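Local coordinates for 1H-3-hydroxy-4-oxoquinoline 2,4-dioxygenase (Pseudomonas putida, PDB 3IBT), which catalyses the cofactor-independent, ring-cleaving dioxygenation of 3-hydroxy-1H-quinolin-4-one by O2, releasing N-formylanthranilate and carbon monoxide, at residues T23-S28 with I51-R56. Sequence-based numbering, arbitrary orientation.
Sequences TLFLLS and ICPDWR
Phe25 and Ile51 pair in parallel near the start of this contact, where strands 23-27 and 49-53, joined through helix 40-44, form a beta-alpha-beta unit of the alpha/beta-hydrolase sheet. Ile51 is gripped by both of its backbone polar atoms: its N donates to Leu24 O (3.1 Å), and its O accepts from Leu26 N (2.9 Å). On the face that carries them, the Phe25 and Ile51 side chains lie side by side, pointing the same way, and Ile51 CB meets CD2 of the Phe25 ring at 3.8 Å.

Pro53 has no N-H to continue the pattern, and its CD rests 3.3 Å from Leu26 O instead. Its CG lies near the plane of the Phe25 ring, at the edge, and touches Leu27 CD2 (3.6 Å). On the other face of the sheet Leu26 CB packs on Cys52 SG, which sits anti to its carbonyl carbon and beside the backbone N (chi1 -61°), against Leu26.

Beyond the paired strands, Trp55 NE1 donates to Ser28 O at 3.0 Å, nearly straight at 170°. A water donates to both Ser28 OG and Pro53 O, bridging the diverging chains. Helix 70-83 packs on Phe25, Leu27 and Trp55 through Leu77 and Leu73. Ser28 lies beside Gln32, which probably binds the substrate, so the join probably borders the active-site pocket. In the indole bond, Ser28 O lies in the ring plane of Trp55, but NE1 stands well above the carbonyl plane.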
loop_
_atom_site.group_PDB
_atom_site.type_symbol
_atom_site.label_atom_id
_atom_site.label_comp_id
_atom_site.label_asym_id
_atom_site.label_seq_id
_atom_site.Cartn_x
_atom_site.Cartn_y
_atom_site.Cartn_z
ATOM N N THR A 23 9.379 -13.619 -7.676
ATOM C CA THR A 23 9.634 -12.327 -7.045
ATOM C C THR A 23 8.333 -11.588 -6.733
ATOM O O THR A 23 7.405 -11.544 -7.566
ATOM C CB THR A 23 10.612 -11.474 -7.863
ATOM O OG1 THR A 23 11.800 -12.244 -8.114
ATOM C CG2 THR A 23 10.989 -10.201 -7.099
ATOM N N LEU A 24 8.292 -11.039 -5.514
ATOM C CA LEU A 24 7.096 -10.485 -4.913
ATOM C C LEU A 24 7.491 -9.227 -4.189
ATOM O O LEU A 24 8.334 -9.275 -3.296
ATOM C CB LEU A 24 6.547 -11.464 -3.888
ATOM C CG LEU A 24 5.036 -11.492 -3.655
ATOM C CD1 LEU A 24 4.702 -12.467 -2.528
ATOM C CD2 LEU A 24 4.517 -10.141 -3.315
ATOM N N PHE A 25 6.899 -8.102 -4.564
ATOM C CA PHE A 25 7.214 -6.836 -3.918
ATOM C C PHE A 25 6.215 -6.531 -2.816
ATOM O O PHE A 25 4.971 -6.627 -3.033
ATOM C CB PHE A 25 7.165 -5.693 -4.929
ATOM C CG PHE A 25 8.418 -5.517 -5.716
ATOM C CD1 PHE A 25 8.551 -6.110 -6.958
ATOM C CD2 PHE A 25 9.455 -4.728 -5.221
ATOM C CE1 PHE A 25 9.738 -5.939 -7.726
ATOM C CE2 PHE A 25 10.667 -4.541 -5.961
ATOM C CZ PHE A 25 10.810 -5.145 -7.221
ATOM N N LEU A 26 6.733 -6.151 -1.646
ATOM C CA LEU A 26 5.855 -5.679 -0.583
ATOM C C LEU A 26 5.940 -4.165 -0.417
ATOM O O LEU A 26 6.913 -3.680 0.162
ATOM C CB LEU A 26 6.142 -6.423 0.726
ATOM C CG LEU A 26 5.696 -7.880 0.892
ATOM C CD1 LEU A 26 5.543 -8.193 2.376
ATOM C CD2 LEU A 26 4.385 -8.200 0.172
ATOM N N LEU A 27 4.920 -3.438 -0.905
ATOM C CA LEU A 27 4.917 -1.944 -0.995
ATOM C C LEU A 27 3.992 -1.264 -0.005
ATOM O O LEU A 27 2.778 -1.496 -0.026
ATOM C CB LEU A 27 4.469 -1.480 -2.386
ATOM C CG LEU A 27 5.132 -2.066 -3.630
ATOM C CD1 LEU A 27 4.290 -1.791 -4.919
ATOM C CD2 LEU A 27 6.557 -1.550 -3.732
ATOM N N SER A 28 4.534 -0.375 0.816
ATOM C CA SER A 28 3.724 0.270 1.868
ATOM C C SER A 28 2.775 1.475 1.460
ATOM O O SER A 28 2.663 1.851 0.291
ATOM C CB SER A 28 4.658 0.722 2.983
ATOM O OG SER A 28 5.042 2.046 2.718
ATOM N N ILE A 51 10.938 -8.525 -1.709
ATOM C CA ILE A 51 11.544 -7.196 -1.649
ATOM C C ILE A 51 10.627 -6.164 -0.986
ATOM O O ILE A 51 9.601 -5.820 -1.548
ATOM C CB ILE A 51 11.901 -6.675 -3.053
ATOM C CG1 ILE A 51 12.491 -7.793 -3.929
ATOM C CG2 ILE A 51 12.827 -5.498 -2.924
ATOM C CD1 ILE A 51 13.799 -7.416 -4.704
ATOM N N CYS A 52 10.983 -5.667 0.191
ATOM C CA CYS A 52 10.200 -4.599 0.779
ATOM C C CYS A 52 10.940 -3.269 0.590
ATOM O O CYS A 52 11.874 -2.979 1.345
ATOM C CB CYS A 52 9.935 -4.856 2.257
ATOM S SG CYS A 52 9.017 -6.365 2.585
ATOM N N PRO A 53 10.567 -2.464 -0.437
ATOM C CA PRO A 53 11.155 -1.108 -0.606
ATOM C C PRO A 53 10.644 0.047 0.293
ATOM O O PRO A 53 9.615 -0.054 0.942
ATOM C CB PRO A 53 10.921 -0.784 -2.091
ATOM C CG PRO A 53 9.995 -1.837 -2.623
ATOM C CD PRO A 53 9.639 -2.811 -1.530
ATOM N N ASP A 54 11.421 1.124 0.345
ATOM C CA ASP A 54 11.063 2.322 1.114
ATOM C C ASP A 54 10.944 3.498 0.163
ATOM O O ASP A 54 11.949 4.009 -0.365
ATOM C CB ASP A 54 12.106 2.653 2.193
ATOM C CG ASP A 54 12.573 1.432 2.955
ATOM O OD1 ASP A 54 11.796 0.427 2.967
ATOM O OD2 ASP A 54 13.695 1.483 3.542
ATOM N N TRP A 55 9.705 3.920 -0.028
ATOM C CA TRP A 55 9.368 5.040 -0.874
ATOM C C TRP A 55 10.325 6.239 -0.737
ATOM O O TRP A 55 10.876 6.477 0.348
ATOM C CB TRP A 55 7.957 5.452 -0.497
ATOM C CG TRP A 55 6.910 4.491 -0.919
ATOM C CD1 TRP A 55 5.828 4.059 -0.186
ATOM C CD2 TRP A 55 6.797 3.874 -2.199
ATOM N NE1 TRP A 55 5.054 3.197 -0.940
ATOM C CE2 TRP A 55 5.629 3.073 -2.181
ATOM C CE3 TRP A 55 7.570 3.922 -3.366
ATOM C CZ2 TRP A 55 5.231 2.315 -3.275
ATOM C CZ3 TRP A 55 7.170 3.165 -4.455
ATOM C CH2 TRP A 55 6.012 2.372 -4.402
ATOM N N ARG A 56 10.516 6.982 -1.830
ATOM C CA ARG A 56 11.140 8.305 -1.742
ATOM C C ARG A 56 10.924 8.971 -0.380
ATOM O O ARG A 56 9.794 9.094 0.072
ATOM C CB ARG A 56 10.564 9.241 -2.808
ATOM C CG ARG A 56 11.488 9.507 -3.952
ATOM C CD ARG A 56 10.917 10.574 -4.941
ATOM N NE ARG A 56 11.328 10.116 -6.321
ATOM C CZ ARG A 56 12.563 10.446 -6.906
ATOM N NH1 ARG A 56 13.539 11.282 -6.245
ATOM N NH2 ARG A 56 12.808 9.928 -8.167
HETATM O O HOH W 1 7.350 1.884 1.369
#